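PDB 4ZCF: type III restriction-modification enzyme EcoP15I Mod subunit from Escherichia coli, which methylates one adenine of the sequence 5'-CAGCAG-3' from S-adenosyl-L-methionine and, together with the Res subunit, supports cleavage of DNA. Local coordinates for residues 94-105 / 462-470; 108-116 / 551-559. All coordinates share one frame; numbering follows the deposited sequence.

How the interactions relate
Interactions 1 and 2 lie side by side, their centres about 13 Å apart, and both use helix 102-113. In interaction 1 the start of that helix follows strand 96-99, which pairs with strand 461-468 inside the ten-stranded mixed sheet. In interaction 2 the end of the same helix meets the end of helix 539-552 and the turn after it. The order along the chain is 94-105, 108-116, 462-470, 551-559, so the two contacts cross in sequence. They touch directly: L96 and I465 of interaction 1 pack on Y113, and L96 also meets L557. Helix 102-113 thus links the methylase sheet to the C-terminal region.

Interaction 1 of 2, residues 94-105 / 462-470; sequences QHLLIKGDNLEV and YQFITVQLD
H95 and F464 meet where the two segments come together, just before L96 pairs with I465. The imidazole ND1 of H95 accepts from F464 N at 3.1 Å, close to the ring plane and nearly straight (165°). The H95 CB sits over the centre of the phenyl face, 3.5 Å from the centroid of the F464 ring. F464 CG stands between its own backbone N and carbonyl carbon (chi1 76°), which brings the phenyl under H95. The ring planes lie 27° apart with little overlap, so the phenyl face is met mainly by CB.

Beyond them strands 96-99 and 461-468 run parallel. L96 N gives to F464 O at 2.8 Å, and T466 N gives to L96 O. I98 N then gives to T466 O, and Q468 N to I98 O. These are neighbouring strands of the Rossmann-like methyltransferase sheet. On one face L96, I98, I465 and V467 line up. L96 CD1 lies beside I465 CG1, and I98 CD1 meets I465 CG2 at 3.7 Å. V105, in the first turn of the following helix, sets its CB 3.8 Å from V467 CG1.

On the other face K99 bends at chi2 and chi3 and reaches D470. Its NZ forms a salt bridge with D470 OD1 at 3.6 Å, though D470 is poorly ordered. T486 also bonds that OD1.

G100 has a positive phi, where a side chain would jam against the preceding carbonyl. D101 then caps the helix weakly through OD2 to E104 N. R181 holds both D101 OD1 and N102 OD1, while F452 packs edge-to-face with F464.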
ATOM      1  N   GLN A  94      18.899  14.878  16.665  1.00 46.24           N
ATOM      2  CA  GLN A  94      18.232  14.464  15.444  1.00 44.16           C
ATOM      3  C   GLN A  94      16.802  14.012  15.687  1.00 41.20           C
ATOM      4  O   GLN A  94      16.073  13.807  14.727  1.00 41.56           O
ATOM      5  CB  GLN A  94      19.053  13.394  14.709  1.00 45.96           C
ATOM      6  CG  GLN A  94      20.114  14.018  13.793  1.00 69.78           C
ATOM      7  CD  GLN A  94      20.386  13.226  12.528  1.00 91.52           C
ATOM      8  OE1 GLN A  94      20.101  13.686  11.413  1.00 82.58           O
ATOM      9  NE2 GLN A  94      20.977  12.035  12.668  1.00 84.39           N
ATOM     10  N   HIS A  95      16.383  13.942  16.965  1.00 33.59           N
ATOM     11  CA  HIS A  95      15.077  13.472  17.405  1.00 32.63           C
ATOM     12  C   HIS A  95      14.082  14.589  17.701  1.00 38.47           C
ATOM     13  O   HIS A  95      14.444  15.589  18.321  1.00 37.94           O
ATOM     14  CB  HIS A  95      15.235  12.543  18.616  1.00 32.90           C
ATOM     15  CG  HIS A  95      16.205  11.427  18.394  1.00 36.61           C
ATOM     16  ND1 HIS A  95      15.895  10.350  17.593  1.00 38.68           N
ATOM     17  CD2 HIS A  95      17.480  11.291  18.824  1.00 38.38           C
ATOM     18  CE1 HIS A  95      16.963   9.571  17.604  1.00 37.50           C
ATOM     19  NE2 HIS A  95      17.939  10.100  18.326  1.00 37.96           N
ATOM     20  N   LEU A  96      12.804  14.403  17.289  1.00 35.93           N
ATOM     21  CA  LEU A  96      11.762  15.418  17.500  1.00 34.87           C
ATOM     22  C   LEU A  96      10.551  14.913  18.233  1.00 38.22           C
ATOM     23  O   LEU A  96      10.072  13.839  17.952  1.00 38.57           O
ATOM     24  CB  LEU A  96      11.287  16.062  16.157  1.00 34.75           C
ATOM     25  CG  LEU A  96      12.341  16.469  15.126  1.00 38.82           C
ATOM     26  CD1 LEU A  96      11.720  16.665  13.768  1.00 38.35           C
ATOM     27  CD2 LEU A  96      13.128  17.686  15.577  1.00 41.53           C
ATOM     28  N   LEU A  97      10.011  15.739  19.118  1.00 35.73           N
ATOM     29  CA  LEU A  97       8.738  15.532  19.798  1.00 34.77           C
ATOM     30  C   LEU A  97       7.925  16.828  19.543  1.00 39.96           C
ATOM     31  O   LEU A  97       8.425  17.936  19.792  1.00 39.59           O
ATOM     32  CB  LEU A  97       8.889  15.177  21.298  1.00 33.68           C
ATOM     33  CG  LEU A  97       7.633  15.332  22.165  1.00 38.08           C
ATOM     34  CD1 LEU A  97       6.566  14.271  21.848  1.00 37.95           C
ATOM     35  CD2 LEU A  97       7.985  15.342  23.632  1.00 39.47           C
ATOM     36  N   ILE A  98       6.723  16.682  18.945  1.00 36.01           N
ATOM     37  CA  ILE A  98       5.845  17.799  18.579  1.00 34.77           C
ATOM     38  C   ILE A  98       4.529  17.764  19.323  1.00 40.76           C
ATOM     39  O   ILE A  98       3.881  16.713  19.400  1.00 40.01           O
ATOM     40  CB  ILE A  98       5.667  17.984  17.057  1.00 36.43           C
ATOM     41  CG1 ILE A  98       6.998  17.834  16.330  1.00 35.99           C
ATOM     42  CG2 ILE A  98       5.058  19.351  16.751  1.00 38.09           C
ATOM     43  CD1 ILE A  98       6.892  17.081  15.091  1.00 46.98           C
ATOM     44  N   LYS A  99       4.148  18.928  19.882  1.00 38.59           N
ATOM     45  CA  LYS A  99       2.913  19.108  20.632  1.00 38.88           C
ATOM     46  C   LYS A  99       1.866  19.758  19.736  1.00 41.73           C
ATOM     47  O   LYS A  99       2.131  20.768  19.097  1.00 41.03           O
ATOM     48  CB  LYS A  99       3.160  19.976  21.885  1.00 41.62           C
ATOM     49  CG  LYS A  99       1.986  19.996  22.867  1.00 39.80           C
ATOM     50  CD  LYS A  99       1.880  21.334  23.581  1.00 50.09           C
ATOM     51  CE  LYS A  99       2.799  21.499  24.765  1.00 56.69           C
ATOM     52  NZ  LYS A  99       2.352  22.611  25.644  1.00 58.96           N
ATOM     53  N   GLY A 100       0.682  19.184  19.734  1.00 39.12           N
ATOM     54  CA  GLY A 100      -0.459  19.662  18.973  1.00 38.40           C
ATOM     55  C   GLY A 100      -1.197  18.542  18.281  1.00 43.32           C
ATOM     56  O   GLY A 100      -0.807  17.372  18.376  1.00 42.28           O
ATOM     57  N   ASP A 101      -2.289  18.910  17.588  1.00 41.77           N
ATOM     58  CA  ASP A 101      -3.130  18.013  16.801  1.00 41.40           C
ATOM     59  C   ASP A 101      -2.236  17.414  15.747  1.00 43.92           C
ATOM     60  O   ASP A 101      -1.523  18.156  15.072  1.00 43.50           O
ATOM     61  CB  ASP A 101      -4.269  18.809  16.153  1.00 44.16           C
ATOM     62  CG  ASP A 101      -5.205  18.029  15.260  1.00 62.32           C
ATOM     63  OD1 ASP A 101      -5.655  16.932  15.679  1.00 65.49           O
ATOM     64  OD2 ASP A 101      -5.553  18.548  14.176  1.00 70.63           O
ATOM     65  N   ASN A 102      -2.199  16.068  15.670  1.00 39.67           N
ATOM     66  CA  ASN A 102      -1.356  15.318  14.734  1.00 37.89           C
ATOM     67  C   ASN A 102      -1.641  15.648  13.265  1.00 39.49           C
ATOM     68  O   ASN A 102      -0.688  15.748  12.488  1.00 38.53           O
ATOM     69  CB  ASN A 102      -1.411  13.810  15.016  1.00 38.59           C
ATOM     70  CG  ASN A 102      -2.807  13.234  15.156  1.00 57.12           C
ATOM     71  OD1 ASN A 102      -3.771  13.653  14.506  1.00 54.90           O
ATOM     72  ND2 ASN A 102      -2.942  12.246  16.001  1.00 44.03           N
ATOM     73  N   LEU A 103      -2.937  15.858  12.893  1.00 35.25           N
ATOM     74  CA  LEU A 103      -3.334  16.223  11.523  1.00 34.69           C
ATOM     75  C   LEU A 103      -2.742  17.557  11.119  1.00 40.46           C
ATOM     76  O   LEU A 103      -2.179  17.680  10.016  1.00 42.32           O
ATOM     77  CB  LEU A 103      -4.867  16.237  11.355  1.00 34.25           C
ATOM     78  CG  LEU A 103      -5.408  16.489   9.929  1.00 36.83           C
ATOM     79  CD1 LEU A 103      -4.749  15.572   8.902  1.00 36.18           C
ATOM     80  CD2 LEU A 103      -6.921  16.385   9.880  1.00 34.17           C
ATOM     81  N   GLU A 104      -2.836  18.549  12.031  1.00 35.05           N
ATOM     82  CA  GLU A 104      -2.281  19.890  11.851  1.00 34.22           C
ATOM     83  C   GLU A 104      -0.741  19.825  11.782  1.00 36.59           C
ATOM     84  O   GLU A 104      -0.131  20.413  10.873  1.00 35.59           O
ATOM     85  CB  GLU A 104      -2.766  20.801  12.989  1.00 35.92           C
ATOM     86  CG  GLU A 104      -2.473  22.275  12.762  1.00 48.45           C
ATOM     87  CD  GLU A 104      -3.272  23.023  11.709  1.00 59.41           C
ATOM     88  OE1 GLU A 104      -4.244  22.458  11.158  1.00 40.89           O
ATOM     89  OE2 GLU A 104      -2.937  24.204  11.464  1.00 50.63           O
ATOM     90  N   VAL A 105      -0.128  19.040  12.699  1.00 33.06           N
ATOM     91  CA  VAL A 105       1.325  18.820  12.730  1.00 32.86           C
ATOM     92  C   VAL A 105       1.857  18.155  11.444  1.00 39.05           C
ATOM     93  O   VAL A 105       2.880  18.589  10.933  1.00 42.27           O
ATOM     94  CB  VAL A 105       1.805  18.126  14.022  1.00 35.69           C
ATOM     95  CG1 VAL A 105       3.273  17.761  13.930  1.00 35.79           C
ATOM     96  CG2 VAL A 105       1.537  18.994  15.253  1.00 34.76           C
ATOM     97  N   TYR A 462      18.752   5.708  13.733  1.00 42.95           N
ATOM     98  CA  TYR A 462      17.436   6.118  13.247  1.00 41.53           C
ATOM     99  C   TYR A 462      17.133   7.470  13.896  1.00 44.96           C
ATOM    100  O   TYR A 462      17.758   7.828  14.891  1.00 45.02           O
ATOM    101  CB  TYR A 462      16.318   5.133  13.651  1.00 41.52           C
ATOM    102  CG  TYR A 462      16.596   3.675  13.377  1.00 43.09           C
ATOM    103  CD1 TYR A 462      16.597   3.174  12.074  1.00 44.78           C
ATOM    104  CD2 TYR A 462      16.761   2.769  14.421  1.00 43.35           C
ATOM    105  CE1 TYR A 462      16.846   1.825  11.816  1.00 41.64           C
ATOM    106  CE2 TYR A 462      16.973   1.415  14.173  1.00 43.91           C
ATOM    107  CZ  TYR A 462      17.039   0.953  12.868  1.00 44.09           C
ATOM    108  OH  TYR A 462      17.274  -0.372  12.626  1.00 44.17           O
ATOM    109  N   GLN A 463      16.171   8.217  13.350  1.00 40.11           N
ATOM    110  CA  GLN A 463      15.753   9.468  13.960  1.00 38.77           C
ATOM    111  C   GLN A 463      14.281   9.310  14.245  1.00 41.71           C
ATOM    112  O   GLN A 463      13.539   8.787  13.417  1.00 42.24           O
ATOM    113  CB  GLN A 463      15.972  10.650  13.020  1.00 39.71           C
ATOM    114  CG  GLN A 463      17.335  10.664  12.367  1.00 41.82           C
ATOM    115  CD  GLN A 463      17.262  11.413  11.076  1.00 61.65           C
ATOM    116  OE1 GLN A 463      17.180  12.653  11.052  1.00 57.53           O
ATOM    117  NE2 GLN A 463      17.247  10.663   9.977  1.00 53.26           N
ATOM    118  N   PHE A 464      13.849   9.711  15.411  1.00 37.41           N
ATOM    119  CA  PHE A 464      12.434   9.599  15.691  1.00 36.95           C
ATOM    120  C   PHE A 464      11.745  10.954  15.584  1.00 40.37           C
ATOM    121  O   PHE A 464      12.326  11.986  15.931  1.00 40.74           O
ATOM    122  CB  PHE A 464      12.168   8.913  17.062  1.00 38.48           C
ATOM    123  CG  PHE A 464      12.379   9.722  18.331  1.00 40.43           C
ATOM    124  CD1 PHE A 464      11.511  10.763  18.672  1.00 43.29           C
ATOM    125  CD2 PHE A 464      13.373   9.371  19.242  1.00 43.20           C
ATOM    126  CE1 PHE A 464      11.686  11.492  19.859  1.00 44.36           C
ATOM    127  CE2 PHE A 464      13.542  10.095  20.434  1.00 45.74           C
ATOM    128  CZ  PHE A 464      12.697  11.146  20.736  1.00 43.40           C
ATOM    129  N   ILE A 465      10.492  10.936  15.139  1.00 35.17           N
ATOM    130  CA  ILE A 465       9.606  12.086  15.125  1.00 33.52           C
ATOM    131  C   ILE A 465       8.332  11.519  15.719  1.00 36.07           C
ATOM    132  O   ILE A 465       7.839  10.522  15.199  1.00 35.88           O
ATOM    133  CB  ILE A 465       9.363  12.729  13.722  1.00 36.02           C
ATOM    134  CG1 ILE A 465      10.654  13.115  13.008  1.00 35.07           C
ATOM    135  CG2 ILE A 465       8.411  13.922  13.816  1.00 36.51           C
ATOM    136  CD1 ILE A 465      10.478  13.367  11.484  1.00 40.99           C
ATOM    137  N   THR A 466       7.870  12.062  16.865  1.00 32.64           N
ATOM    138  CA  THR A 466       6.614  11.656  17.517  1.00 32.70           C
ATOM    139  C   THR A 466       5.728  12.852  17.829  1.00 35.05           C
ATOM    140  O   THR A 466       6.216  13.896  18.248  1.00 32.85           O
ATOM    141  CB  THR A 466       6.753  10.658  18.713  1.00 47.98           C
ATOM    142  OG1 THR A 466       7.317  11.307  19.862  1.00 47.45           O
ATOM    143  CG2 THR A 466       7.520   9.369  18.351  1.00 50.25           C
ATOM    144  N   VAL A 467       4.421  12.681  17.617  1.00 32.46           N
ATOM    145  CA  VAL A 467       3.412  13.707  17.831  1.00 32.97           C
ATOM    146  C   VAL A 467       2.437  13.305  18.941  1.00 40.96           C
ATOM    147  O   VAL A 467       2.007  12.161  19.003  1.00 40.05           O
ATOM    148  CB  VAL A 467       2.694  14.115  16.513  1.00 34.26           C
ATOM    149  CG1 VAL A 467       1.943  15.440  16.696  1.00 33.10           C
ATOM    150  CG2 VAL A 467       3.694  14.222  15.354  1.00 33.09           C
ATOM    151  N   GLN A 468       2.107  14.254  19.811  1.00 41.96           N
ATOM    152  CA  GLN A 468       1.216  14.047  20.931  1.00 44.04           C
ATOM    153  C   GLN A 468       0.370  15.293  21.210  1.00 53.14           C
ATOM    154  O   GLN A 468       0.903  16.383  21.389  1.00 52.11           O
ATOM    155  CB  GLN A 468       2.035  13.605  22.175  1.00 45.34           C
ATOM    156  CG  GLN A 468       1.213  13.232  23.423  1.00 42.97           C
ATOM    157  CD  GLN A 468       0.063  12.307  23.136  1.00 58.23           C
ATOM    158  OE1 GLN A 468       0.231  11.127  22.759  1.00 47.83           O
ATOM    159  NE2 GLN A 468      -1.139  12.835  23.320  1.00 57.72           N
ATOM    160  N   LEU A 469      -0.956  15.119  21.239  1.00 54.90           N
ATOM    161  CA  LEU A 469      -1.925  16.175  21.538  1.00 55.73           C
ATOM    162  C   LEU A 469      -1.852  16.544  23.002  1.00 64.37           C
ATOM    163  O   LEU A 469      -1.755  15.665  23.859  1.00 64.36           O
ATOM    164  CB  LEU A 469      -3.356  15.712  21.185  1.00 54.97           C
ATOM    165  CG  LEU A 469      -4.486  16.743  21.329  1.00 58.82           C
ATOM    166  CD1 LEU A 469      -4.299  17.934  20.385  1.00 58.33           C
ATOM    167  CD2 LEU A 469      -5.849  16.098  21.122  1.00 60.08           C
ATOM    168  N   ASP A 470      -1.952  17.844  23.289  1.00 64.76           N
ATOM    169  CA  ASP A 470      -1.948  18.400  24.646  1.00 66.28           C
ATOM    170  C   ASP A 470      -3.316  18.166  25.381  1.00 70.40           C
ATOM    171  O   ASP A 470      -3.847  19.070  26.034  1.00 70.73           O
ATOM    172  CB  ASP A 470      -1.576  19.895  24.569  1.00 69.50           C
ATOM    173  CG  ASP A 470      -0.820  20.420  25.769  1.00 92.12           C
ATOM    174  OD1 ASP A 470       0.222  19.808  26.138  1.00 94.32           O
ATOM    175  OD2 ASP A 470      -1.223  21.483  26.304  1.00101.81           O
TER

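Interaction 2 of 2, residues 108-116 / 551-559; sequences HMVNAYAEK and LYDGSLLTT
Y113 and N111 both turn CG away from the carbonyl carbon, to lie beside the backbone N (chi1 -64° and -62°). This sends the Y113 ring toward the type I turn 556-559 and the N111 amide toward the end of helix 539-552. The end of helix 102-113, which follows strand 96-99 of the methyltransferase sheet, thus meets the C-terminal domain. N111 ND2 gives to Y552 O at 2.8 Å, in the carbonyl plane and on a lone pair. The same ND2 lies over a face of the Y552 ring, 3.5 Å from Y552 CD1. At the other tyrosine, L557 N gives to Y113 OH at 2.7 Å. L556 CD2 covers one face of the Y113 ring, a CH-pi contact, and L551 CD1 comes to the ring edge. A112 CB packs on L551 CD1 at 3.7 Å. G554 closes the helix in a Schellman motif, and its CA makes a CA-H...O contact with N111 O (3.6 Å). A phenylalanine in place of Y113 would probably leave L557 N without its acceptor. R137 of another chain, the EcoP15I restriction endonuclease, packs on Y552. Both cross-segment hydrogen bonds pair side chain with main chain, so they probably hold the backbone of 552-557 against the helix, while L551, A112 and L556 supply apolar packing.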
ATOM      1  N   HIS A 108       2.048  20.599   8.456  1.00 40.04           N
ATOM      2  CA  HIS A 108       3.236  21.480   8.486  1.00 39.28           C
ATOM      3  C   HIS A 108       4.511  20.744   7.978  1.00 44.47           C
ATOM      4  O   HIS A 108       5.497  21.393   7.573  1.00 43.59           O
ATOM      5  CB  HIS A 108       3.499  22.019   9.910  1.00 39.66           C
ATOM      6  CG  HIS A 108       2.584  23.120  10.365  1.00 42.27           C
ATOM      7  ND1 HIS A 108       2.804  24.425  10.012  1.00 43.55           N
ATOM      8  CD2 HIS A 108       1.516  23.070  11.194  1.00 43.19           C
ATOM      9  CE1 HIS A 108       1.837  25.118  10.583  1.00 42.35           C
ATOM     10  NE2 HIS A 108       1.032  24.342  11.293  1.00 42.48           N
ATOM     11  N   MET A 109       4.511  19.392   8.039  1.00 41.57           N
ATOM     12  CA  MET A 109       5.692  18.590   7.663  1.00 41.41           C
ATOM     13  C   MET A 109       5.850  18.366   6.168  1.00 44.15           C
ATOM     14  O   MET A 109       6.962  18.136   5.705  1.00 44.04           O
ATOM     15  CB  MET A 109       5.705  17.251   8.403  1.00 43.86           C
ATOM     16  CG  MET A 109       5.692  17.404   9.915  1.00 47.82           C
ATOM     17  SD  MET A 109       5.666  15.848  10.840  1.00 52.64           S
ATOM     18  CE  MET A 109       7.198  15.064  10.229  1.00 48.35           C
ATOM     19  N   VAL A 110       4.743  18.448   5.422  1.00 39.01           N
ATOM     20  CA  VAL A 110       4.638  18.203   3.982  1.00 38.08           C
ATOM     21  C   VAL A 110       5.708  18.864   3.120  1.00 45.07           C
ATOM     22  O   VAL A 110       6.344  18.175   2.316  1.00 45.45           O
ATOM     23  CB  VAL A 110       3.191  18.397   3.474  1.00 40.66           C
ATOM     24  CG1 VAL A 110       3.112  18.266   1.960  1.00 41.33           C
ATOM     25  CG2 VAL A 110       2.245  17.398   4.142  1.00 39.54           C
ATOM     26  N   ASN A 111       5.951  20.177   3.310  1.00 43.00           N
ATOM     27  CA  ASN A 111       6.973  20.879   2.524  1.00 42.21           C
ATOM     28  C   ASN A 111       8.367  20.404   2.788  1.00 44.45           C
ATOM     29  O   ASN A 111       9.198  20.487   1.886  1.00 45.49           O
ATOM     30  CB  ASN A 111       6.906  22.386   2.720  1.00 41.46           C
ATOM     31  CG  ASN A 111       5.610  23.019   2.287  1.00 49.02           C
ATOM     32  OD1 ASN A 111       4.668  22.360   1.825  1.00 44.59           O
ATOM     33  ND2 ASN A 111       5.540  24.331   2.447  1.00 34.07           N
ATOM     34  N   ALA A 112       8.649  19.913   4.013  1.00 38.77           N
ATOM     35  CA  ALA A 112      10.005  19.478   4.372  1.00 36.89           C
ATOM     36  C   ALA A 112      10.219  17.962   4.408  1.00 39.62           C
ATOM     37  O   ALA A 112      11.306  17.506   4.059  1.00 37.96           O
ATOM     38  CB  ALA A 112      10.436  20.122   5.698  1.00 36.80           C
ATOM     39  N   TYR A 113       9.177  17.200   4.820  1.00 37.82           N
ATOM     40  CA  TYR A 113       9.174  15.755   5.061  1.00 39.00           C
ATOM     41  C   TYR A 113       8.524  14.857   4.040  1.00 47.34           C
ATOM     42  O   TYR A 113       8.561  13.637   4.208  1.00 47.04           O
ATOM     43  CB  TYR A 113       8.696  15.434   6.490  1.00 39.46           C
ATOM     44  CG  TYR A 113       9.648  15.995   7.523  1.00 39.47           C
ATOM     45  CD1 TYR A 113      10.759  15.272   7.936  1.00 41.88           C
ATOM     46  CD2 TYR A 113       9.508  17.303   7.992  1.00 38.28           C
ATOM     47  CE1 TYR A 113      11.665  15.805   8.851  1.00 44.43           C
ATOM     48  CE2 TYR A 113      10.429  17.857   8.869  1.00 37.31           C
ATOM     49  CZ  TYR A 113      11.494  17.101   9.312  1.00 45.86           C
ATOM     50  OH  TYR A 113      12.371  17.629  10.226  1.00 48.10           O
ATOM     51  N   ALA A 114       7.845  15.384   3.058  1.00 47.15           N
ATOM     52  CA  ALA A 114       7.495  14.578   1.925  1.00 48.35           C
ATOM     53  C   ALA A 114       8.727  14.390   1.104  1.00 55.19           C
ATOM     54  O   ALA A 114       9.486  15.307   0.988  1.00 58.39           O
ATOM     55  CB  ALA A 114       6.439  15.283   1.130  1.00 48.76           C
ATOM     56  N   GLU A 115       8.926  13.254   0.464  1.00 49.31           N
ATOM     57  CA  GLU A 115       8.699  11.934   0.985  1.00 47.47           C
ATOM     58  C   GLU A 115      10.003  11.491   1.588  1.00 46.28           C
ATOM     59  O   GLU A 115      10.882  11.080   0.886  1.00 43.67           O
ATOM     60  CB  GLU A 115       8.403  11.007  -0.195  1.00 48.83           C
ATOM     61  CG  GLU A 115       7.774  11.666  -1.424  1.00 57.52           C
ATOM     62  CD  GLU A 115       7.826  10.850  -2.704  1.00 73.93           C
ATOM     63  OE1 GLU A 115       8.913  10.580  -3.206  1.00 63.80           O
ATOM     64  OE2 GLU A 115       6.773  10.514  -3.253  1.00 66.56           O
ATOM     65  N   LYS A 116      10.126  11.564   2.899  1.00 40.36           N
ATOM     66  CA  LYS A 116      11.411  11.354   3.562  1.00 38.80           C
ATOM     67  C   LYS A 116      11.420  10.351   4.679  1.00 39.34           C
ATOM     68  O   LYS A 116      12.515   9.981   5.119  1.00 38.89           O
ATOM     69  CB  LYS A 116      11.977  12.696   4.076  1.00 41.40           C
ATOM     70  CG  LYS A 116      12.123  13.751   3.011  1.00 38.94           C
ATOM     71  CD  LYS A 116      13.508  14.338   2.953  1.00 39.78           C
ATOM     72  CE  LYS A 116      13.631  15.268   1.761  1.00 42.36           C
ATOM     73  NZ  LYS A 116      12.560  16.323   1.776  1.00 51.21           N
ATOM     74  N   LEU A 551      10.605  25.917   8.004  1.00 38.27           N
ATOM     75  CA  LEU A 551       9.921  24.636   7.777  1.00 37.93           C
ATOM     76  C   LEU A 551       9.118  24.716   6.486  1.00 43.21           C
ATOM     77  O   LEU A 551       9.320  23.893   5.583  1.00 41.85           O
ATOM     78  CB  LEU A 551       9.020  24.267   8.990  1.00 37.20           C
ATOM     79  CG  LEU A 551       8.331  22.875   9.001  1.00 39.38           C
ATOM     80  CD1 LEU A 551       9.321  21.729   8.869  1.00 37.82           C
ATOM     81  CD2 LEU A 551       7.389  22.735  10.191  1.00 37.23           C
ATOM     82  N   TYR A 552       8.275  25.766   6.379  1.00 40.79           N
ATOM     83  CA  TYR A 552       7.477  26.088   5.200  1.00 41.12           C
ATOM     84  C   TYR A 552       8.365  26.119   3.944  1.00 44.11           C
ATOM     85  O   TYR A 552       7.969  25.600   2.911  1.00 44.13           O
ATOM     86  CB  TYR A 552       6.738  27.437   5.394  1.00 43.12           C
ATOM     87  CG  TYR A 552       5.995  27.883   4.152  1.00 46.64           C
ATOM     88  CD1 TYR A 552       4.716  27.409   3.874  1.00 49.10           C
ATOM     89  CD2 TYR A 552       6.609  28.702   3.204  1.00 47.11           C
ATOM     90  CE1 TYR A 552       4.059  27.752   2.693  1.00 49.81           C
ATOM     91  CE2 TYR A 552       5.969  29.034   2.015  1.00 47.73           C
ATOM     92  CZ  TYR A 552       4.681  28.581   1.777  1.00 55.44           C
ATOM     93  OH  TYR A 552       4.020  28.937   0.628  1.00 60.19           O
ATOM     94  N   ASP A 553       9.573  26.699   4.055  1.00 40.13           N
ATOM     95  CA  ASP A 553      10.560  26.818   2.982  1.00 39.30           C
ATOM     96  C   ASP A 553      11.216  25.499   2.585  1.00 41.18           C
ATOM     97  O   ASP A 553      11.997  25.486   1.638  1.00 39.15           O
ATOM     98  CB  ASP A 553      11.609  27.922   3.288  1.00 41.30           C
ATOM     99  CG  ASP A 553      11.127  29.350   3.027  1.00 52.49           C
ATOM    100  OD1 ASP A 553      10.519  29.587   1.962  1.00 55.39           O
ATOM    101  OD2 ASP A 553      11.425  30.236   3.848  1.00 53.43           O
ATOM    102  N   GLY A 554      10.907  24.419   3.312  1.00 38.62           N
ATOM    103  CA  GLY A 554      11.386  23.074   3.009  1.00 38.73           C
ATOM    104  C   GLY A 554      12.552  22.530   3.796  1.00 45.30           C
ATOM    105  O   GLY A 554      13.065  21.457   3.460  1.00 44.39           O
ATOM    106  N   SER A 555      12.996  23.252   4.834  1.00 45.38           N
ATOM    107  CA  SER A 555      14.135  22.807   5.652  1.00 46.24           C
ATOM    108  C   SER A 555      13.662  21.917   6.812  1.00 50.48           C
ATOM    109  O   SER A 555      12.711  22.279   7.509  1.00 51.67           O
ATOM    110  CB  SER A 555      14.953  23.996   6.173  1.00 49.29           C
ATOM    111  OG  SER A 555      14.897  25.138   5.329  1.00 58.54           O
ATOM    112  N   LEU A 556      14.339  20.769   7.026  1.00 45.38           N
ATOM    113  CA  LEU A 556      14.032  19.810   8.103  1.00 44.05           C
ATOM    114  C   LEU A 556      14.256  20.463   9.460  1.00 48.99           C
ATOM    115  O   LEU A 556      15.217  21.229   9.600  1.00 49.03           O
ATOM    116  CB  LEU A 556      14.938  18.557   8.030  1.00 43.04           C
ATOM    117  CG  LEU A 556      15.141  17.851   6.692  1.00 45.60           C
ATOM    118  CD1 LEU A 556      16.444  17.051   6.706  1.00 45.08           C
ATOM    119  CD2 LEU A 556      13.969  16.954   6.346  1.00 43.91           C
ATOM    120  N   LEU A 557      13.425  20.118  10.478  1.00 45.55           N
ATOM    121  CA  LEU A 557      13.577  20.671  11.840  1.00 45.53           C
ATOM    122  C   LEU A 557      14.932  20.387  12.497  1.00 52.85           C
ATOM    123  O   LEU A 557      15.250  20.989  13.516  1.00 54.32           O
ATOM    124  CB  LEU A 557      12.402  20.299  12.769  1.00 44.66           C
ATOM    125  CG  LEU A 557      11.010  20.751  12.313  1.00 48.03           C
ATOM    126  CD1 LEU A 557       9.917  20.166  13.197  1.00 47.66           C
ATOM    127  CD2 LEU A 557      10.899  22.268  12.289  1.00 49.84           C
ATOM    128  N   THR A 558      15.741  19.525  11.888  1.00 51.73           N
ATOM    129  CA  THR A 558      17.077  19.162  12.379  1.00 53.10           C
ATOM    130  C   THR A 558      18.183  20.046  11.785  1.00 60.44           C
ATOM    131  O   THR A 558      19.253  20.152  12.389  1.00 61.09           O
ATOM    132  CB  THR A 558      17.342  17.647  12.228  1.00 53.16           C
ATOM    133  OG1 THR A 558      17.203  17.255  10.850  1.00 50.60           O
ATOM    134  CG2 THR A 558      16.451  16.812  13.132  1.00 42.84           C
ATOM    135  N   THR A 559      17.917  20.676  10.610  1.00 58.19           N
ATOM    136  CA  THR A 559      18.814  21.609   9.915  1.00 58.52           C
ATOM    137  C   THR A 559      19.065  22.813  10.859  1.00 64.51           C
ATOM    138  O   THR A 559      18.115  23.314  11.479  1.00 64.06           O
ATOM    139  CB  THR A 559      18.200  22.033   8.557  1.00 68.59           C
ATOM    140  OG1 THR A 559      17.841  20.876   7.794  1.00 70.65           O
ATOM    141  CG2 THR A 559      19.127  22.906   7.726  1.00 67.67           C
TER